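PDB 6QSR: beta-hydroxyacyl-(Acyl-carrier-protein) dehydratase FabA/FabZ from Xenorhabdus doucetiae, which probably acts as a hotdog-fold dehydratase subunit of the ApeI:P heterocomplex in the biosynthesis of aryl polyene pigments. Local coordinates for residues Val44-Cys54 with Ala86-His94. Numbering follows the deposited sequence.
Sequences VINVSDNHVHC and AIGVWSGWH
Val47 packs against Trp93 where the hairpin 44-54 meets segment 86-94 of helix 79-97. Val47 CG1 lies over one face of the indole in a CH-pi contact, 3.9 Å from the centroid of the Trp93 five-membered ring. With chi1 at -165°, CG1 swings opposite the backbone N of Val47, and this methyl is the one laid over the indole. Val44 CG2 meets Val89 CG1 tip to tip at 3.9 Å. Cys54 SG also packs on both methyls of Val89. Val52 CG1 sits 3.8 Å from Trp90 CB. The same methyl, Val52 CG1, is 3.3 Å from Ala86 O.

The polar contacts gather at the type I turn from Ser48 to His51. Trp90 NE1 gives a weak, bent hydrogen bond to Ser48 O (3.0 Å, 128°), and Asp49 O lies at the indole edge. His94 CE1 approaches Ser48 O near the imidazole plane. Within the helix, His94 ND1 donates to Trp90 O at 2.9 Å, which restrains rotation of the His94 ring. Trp90 O also accepts from His94 N, on the opposite face of its carbonyl plane.

Here the central helix of the hotdog fold packs against an edge hairpin of its curved sheet. With one weak hydrogen bond between them, hairpin and helix are joined mainly by side-chain packing.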
ATOM      1  N   VAL B  44     -16.071  -8.551   4.772  1.00 22.79           N
ATOM      2  CA  VAL B  44     -16.817  -7.917   3.667  1.00 21.60           C
ATOM      3  C   VAL B  44     -18.186  -7.535   4.235  1.00 21.08           C
ATOM      4  O   VAL B  44     -18.906  -8.395   4.739  1.00 23.79           O
ATOM      5  CB  VAL B  44     -17.027  -8.846   2.446  1.00 20.66           C
ATOM      6  CG1 VAL B  44     -17.624  -8.075   1.277  1.00 21.04           C
ATOM      7  CG2 VAL B  44     -15.722  -9.470   1.999  1.00 20.09           C
ATOM      8  N   ILE B  45     -18.527  -6.250   4.165  1.00 19.26           N
ATOM      9  CA  ILE B  45     -19.821  -5.748   4.649  1.00 20.74           C
ATOM     10  C   ILE B  45     -20.827  -5.652   3.494  1.00 23.67           C
ATOM     11  O   ILE B  45     -21.978  -6.068   3.632  1.00 26.34           O
ATOM     12  CB  ILE B  45     -19.666  -4.377   5.341  1.00 18.87           C
ATOM     13  CG1 ILE B  45     -18.658  -4.436   6.505  1.00 19.75           C
ATOM     14  CG2 ILE B  45     -21.005  -3.868   5.860  1.00 19.51           C
ATOM     15  CD1 ILE B  45     -19.039  -5.349   7.654  1.00 21.58           C
ATOM     16  N   ASN B  46     -20.403  -5.087   2.368  1.00 24.16           N
ATOM     17  CA  ASN B  46     -21.283  -4.949   1.205  1.00 25.21           C
ATOM     18  C   ASN B  46     -20.477  -4.838  -0.077  1.00 23.27           C
ATOM     19  O   ASN B  46     -19.357  -4.307  -0.077  1.00 20.79           O
ATOM     20  CB  ASN B  46     -22.191  -3.721   1.359  1.00 30.16           C
ATOM     21  CG  ASN B  46     -23.591  -3.970   0.849  1.00 36.06           C
ATOM     22  OD1 ASN B  46     -23.826  -4.004  -0.357  1.00 40.72           O
ATOM     23  ND2 ASN B  46     -24.532  -4.158   1.771  1.00 40.53           N
ATOM     24  N   VAL B  47     -21.048  -5.364  -1.159  1.00 22.82           N
ATOM     25  CA  VAL B  47     -20.498  -5.197  -2.499  1.00 23.51           C
ATOM     26  C   VAL B  47     -21.639  -5.003  -3.491  1.00 24.86           C
ATOM     27  O   VAL B  47     -22.669  -5.688  -3.406  1.00 25.95           O
ATOM     28  CB  VAL B  47     -19.678  -6.425  -2.984  1.00 23.67           C
ATOM     29  CG1 VAL B  47     -18.835  -6.033  -4.195  1.00 22.61           C
ATOM     30  CG2 VAL B  47     -18.783  -6.999  -1.891  1.00 28.84           C
ATOM     31  N   SER B  48     -21.433  -4.091  -4.439  1.00 25.27           N
ATOM     32  CA  SER B  48     -22.365  -3.887  -5.541  1.00 27.10           C
ATOM     33  C   SER B  48     -21.576  -3.559  -6.799  1.00 25.93           C
ATOM     34  O   SER B  48     -20.350  -3.498  -6.762  1.00 24.88           O
ATOM     35  CB  SER B  48     -23.354  -2.768  -5.202  1.00 29.86           C
ATOM     36  OG  SER B  48     -22.739  -1.497  -5.259  1.00 30.39           O
ATOM     37  N   ASP B  49     -22.279  -3.321  -7.901  1.00 26.06           N
ATOM     38  CA  ASP B  49     -21.630  -3.028  -9.181  1.00 26.58           C
ATOM     39  C   ASP B  49     -20.750  -1.769  -9.184  1.00 23.56           C
ATOM     40  O   ASP B  49     -19.878  -1.657 -10.033  1.00 24.57           O
ATOM     41  CB  ASP B  49     -22.667  -2.925 -10.314  1.00 31.52           C
ATOM     42  CG  ASP B  49     -23.351  -4.254 -10.614  1.00 39.18           C
ATOM     43  OD1 ASP B  49     -24.601  -4.285 -10.642  1.00 44.35           O
ATOM     44  OD2 ASP B  49     -22.645  -5.264 -10.815  1.00 41.64           O
ATOM     45  N   ASN B  50     -20.967  -0.825  -8.267  1.00 21.07           N
ATOM     46  CA  ASN B  50     -20.133   0.385  -8.223  1.00 20.01           C
ATOM     47  C   ASN B  50     -19.561   0.750  -6.834  1.00 20.05           C
ATOM     48  O   ASN B  50     -19.101   1.882  -6.644  1.00 20.27           O
ATOM     49  CB  ASN B  50     -20.932   1.560  -8.785  1.00 19.78           C
ATOM     50  CG  ASN B  50     -22.138   1.912  -7.931  1.00 20.78           C
ATOM     51  OD1 ASN B  50     -22.289   1.410  -6.816  1.00 21.43           O
ATOM     52  ND2 ASN B  50     -23.006   2.775  -8.452  1.00 21.29           N
ATOM     53  N   HIS B  51     -19.591  -0.189  -5.891  1.00 20.38           N
ATOM     54  CA  HIS B  51     -19.284   0.093  -4.479  1.00 23.49           C
ATOM     55  C   HIS B  51     -18.783  -1.154  -3.743  1.00 22.52           C
ATOM     56  O   HIS B  51     -19.231  -2.279  -4.016  1.00 21.74           O
ATOM     57  CB  HIS B  51     -20.533   0.693  -3.795  1.00 29.50           C
ATOM     58  CG  HIS B  51     -20.573   0.517  -2.307  1.00 38.35           C
ATOM     59  ND1 HIS B  51     -20.133   1.487  -1.430  1.00 44.45           N
ATOM     60  CD2 HIS B  51     -21.012  -0.511  -1.540  1.00 43.92           C
ATOM     61  CE1 HIS B  51     -20.292   1.059  -0.189  1.00 47.96           C
ATOM     62  NE2 HIS B  51     -20.817  -0.152  -0.229  1.00 46.49           N
ATOM     63  N   VAL B  52     -17.863  -0.945  -2.800  1.00 20.16           N
ATOM     64  CA  VAL B  52     -17.473  -1.991  -1.864  1.00 19.55           C
ATOM     65  C   VAL B  52     -17.243  -1.398  -0.475  1.00 19.65           C
ATOM     66  O   VAL B  52     -16.660  -0.310  -0.341  1.00 19.65           O
ATOM     67  CB  VAL B  52     -16.238  -2.801  -2.366  1.00 17.94           C
ATOM     68  CG1 VAL B  52     -15.035  -1.897  -2.634  1.00 20.76           C
ATOM     69  CG2 VAL B  52     -15.867  -3.904  -1.382  1.00 17.79           C
ATOM     70  N   HIS B  53     -17.741  -2.108   0.537  1.00 20.32           N
ATOM     71  CA  HIS B  53     -17.555  -1.770   1.944  1.00 20.73           C
ATOM     72  C   HIS B  53     -16.958  -2.990   2.648  1.00 20.59           C
ATOM     73  O   HIS B  53     -17.558  -4.080   2.650  1.00 19.98           O
ATOM     74  CB  HIS B  53     -18.898  -1.412   2.570  1.00 19.50           C
ATOM     75  CG  HIS B  53     -18.831  -1.008   4.015  1.00 18.71           C
ATOM     76  ND1 HIS B  53     -19.959  -0.655   4.723  1.00 19.61           N
ATOM     77  CD2 HIS B  53     -17.796  -0.885   4.882  1.00 17.65           C
ATOM     78  CE1 HIS B  53     -19.625  -0.351   5.964  1.00 16.60           C
ATOM     79  NE2 HIS B  53     -18.318  -0.475   6.085  1.00 17.92           N
ATOM     80  N   CYS B  54     -15.780  -2.780   3.241  1.00 20.97           N
ATOM     81  CA  CYS B  54     -15.080  -3.781   4.036  1.00 20.71           C
ATOM     82  C   CYS B  54     -14.688  -3.181   5.376  1.00 20.32           C
ATOM     83  O   CYS B  54     -14.636  -1.954   5.543  1.00 20.69           O
ATOM     84  CB  CYS B  54     -13.813  -4.264   3.328  1.00 20.57           C
ATOM     85  SG  CYS B  54     -14.105  -5.222   1.833  1.00 24.63           S
ATOM     86  N   ALA B  86      -9.625  -3.426  -0.574  1.00 17.75           N
ATOM     87  CA  ALA B  86     -11.068  -3.288  -0.752  1.00 18.19           C
ATOM     88  C   ALA B  86     -11.453  -3.322  -2.232  1.00 18.29           C
ATOM     89  O   ALA B  86     -12.441  -3.955  -2.597  1.00 18.65           O
ATOM     90  CB  ALA B  86     -11.583  -2.009  -0.098  1.00 16.64           C
ATOM     91  N   ILE B  87     -10.639  -2.686  -3.075  1.00 17.92           N
ATOM     92  CA  ILE B  87     -10.837  -2.702  -4.522  1.00 18.43           C
ATOM     93  C   ILE B  87     -10.639  -4.135  -5.023  1.00 20.13           C
ATOM     94  O   ILE B  87     -11.385  -4.607  -5.892  1.00 21.77           O
ATOM     95  CB  ILE B  87      -9.878  -1.721  -5.262  1.00 17.72           C
ATOM     96  CG1 ILE B  87     -10.171  -0.265  -4.877  1.00 16.85           C
ATOM     97  CG2 ILE B  87     -10.003  -1.885  -6.779  1.00 19.87           C
ATOM     98  CD1 ILE B  87      -9.028   0.686  -5.187  1.00 16.74           C
ATOM     99  N   GLY B  88      -9.630  -4.811  -4.477  1.00 19.58           N
ATOM    100  CA  GLY B  88      -9.395  -6.234  -4.733  1.00 19.25           C
ATOM    101  C   GLY B  88     -10.576  -7.137  -4.413  1.00 20.33           C
ATOM    102  O   GLY B  88     -10.878  -8.058  -5.181  1.00 22.27           O
ATOM    103  N   VAL B  89     -11.239  -6.870  -3.287  1.00 20.19           N
ATOM    104  CA  VAL B  89     -12.444  -7.600  -2.886  1.00 20.69           C
ATOM    105  C   VAL B  89     -13.565  -7.356  -3.905  1.00 20.36           C
ATOM    106  O   VAL B  89     -14.221  -8.306  -4.338  1.00 21.65           O
ATOM    107  CB  VAL B  89     -12.906  -7.210  -1.460  1.00 20.07           C
ATOM    108  CG1 VAL B  89     -14.302  -7.748  -1.153  1.00 19.17           C
ATOM    109  CG2 VAL B  89     -11.903  -7.700  -0.414  1.00 19.34           C
ATOM    110  N   TRP B  90     -13.776  -6.091  -4.278  1.00 19.02           N
ATOM    111  CA  TRP B  90     -14.730  -5.735  -5.332  1.00 21.12           C
ATOM    112  C   TRP B  90     -14.553  -6.570  -6.603  1.00 22.41           C
ATOM    113  O   TRP B  90     -15.513  -7.191  -7.068  1.00 22.24           O
ATOM    114  CB  TRP B  90     -14.661  -4.241  -5.663  1.00 21.83           C
ATOM    115  CG  TRP B  90     -15.666  -3.806  -6.678  1.00 22.83           C
ATOM    116  CD1 TRP B  90     -16.944  -3.390  -6.442  1.00 22.52           C
ATOM    117  CD2 TRP B  90     -15.477  -3.745  -8.092  1.00 24.71           C
ATOM    118  NE1 TRP B  90     -17.558  -3.064  -7.621  1.00 24.97           N
ATOM    119  CE2 TRP B  90     -16.682  -3.283  -8.654  1.00 25.37           C
ATOM    120  CE3 TRP B  90     -14.407  -4.058  -8.944  1.00 27.02           C
ATOM    121  CZ2 TRP B  90     -16.850  -3.118 -10.034  1.00 28.83           C
ATOM    122  CZ3 TRP B  90     -14.569  -3.883 -10.314  1.00 29.38           C
ATOM    123  CH2 TRP B  90     -15.784  -3.426 -10.846  1.00 29.29           C
ATOM    124  N   SER B  91     -13.335  -6.599  -7.148  1.00 23.92           N
ATOM    125  CA  SER B  91     -13.090  -7.329  -8.392  1.00 26.67           C
ATOM    126  C   SER B  91     -13.204  -8.835  -8.188  1.00 24.62           C
ATOM    127  O   SER B  91     -13.730  -9.532  -9.056  1.00 24.62           O
ATOM    128  CB  SER B  91     -11.739  -6.968  -9.014  1.00 33.44           C
ATOM    129  OG  SER B  91     -10.687  -7.163  -8.096  1.00 39.89           O
ATOM    130  N   GLY B  92     -12.745  -9.324  -7.037  1.00 23.34           N
ATOM    131  CA  GLY B  92     -12.880 -10.737  -6.684  1.00 25.14           C
ATOM    132  C   GLY B  92     -14.310 -11.239  -6.618  1.00 25.35           C
ATOM    133  O   GLY B  92     -14.614 -12.311  -7.150  1.00 25.59           O
ATOM    134  N   TRP B  93     -15.172 -10.470  -5.950  1.00 23.71           N
ATOM    135  CA  TRP B  93     -16.602 -10.780  -5.823  1.00 26.82           C
ATOM    136  C   TRP B  93     -17.265 -10.894  -7.197  1.00 28.37           C
ATOM    137  O   TRP B  93     -18.001 -11.842  -7.454  1.00 30.87           O
ATOM    138  CB  TRP B  93     -17.342  -9.724  -4.960  1.00 29.45           C
ATOM    139  CG  TRP B  93     -18.830  -9.595  -5.272  1.00 35.87           C
ATOM    140  CD1 TRP B  93     -19.395  -8.818  -6.243  1.00 42.13           C
ATOM    141  CD2 TRP B  93     -19.913 -10.262  -4.620  1.00 38.63           C
ATOM    142  NE1 TRP B  93     -20.758  -8.960  -6.243  1.00 46.23           N
ATOM    143  CE2 TRP B  93     -21.107  -9.840  -5.255  1.00 46.18           C
ATOM    144  CE3 TRP B  93     -19.993 -11.173  -3.562  1.00 43.21           C
ATOM    145  CZ2 TRP B  93     -22.370 -10.300  -4.864  1.00 50.90           C
ATOM    146  CZ3 TRP B  93     -21.250 -11.635  -3.174  1.00 51.41           C
ATOM    147  CH2 TRP B  93     -22.423 -11.194  -3.824  1.00 55.82           C
ATOM    148  N   HIS B  94     -17.003  -9.914  -8.056  1.00 29.28           N
ATOM    149  CA  HIS B  94     -17.583  -9.882  -9.400  1.00 34.45           C
ATOM    150  C   HIS B  94     -17.079 -10.983 -10.331  1.00 38.98           C
ATOM    151  O   HIS B  94     -17.848 -11.486 -11.151  1.00 40.87           O
ATOM    152  CB  HIS B  94     -17.413  -8.493 -10.018  1.00 35.40           C
ATOM    153  CG  HIS B  94     -18.335  -7.486  -9.417  1.00 39.88           C
ATOM    154  ND1 HIS B  94     -17.912  -6.520  -8.531  1.00 40.22           N
ATOM    155  CD2 HIS B  94     -19.677  -7.345  -9.517  1.00 40.48           C
ATOM    156  CE1 HIS B  94     -18.950  -5.806  -8.141  1.00 36.38           C
ATOM    157  NE2 HIS B  94     -20.034  -6.286  -8.720  1.00 38.31           N
TER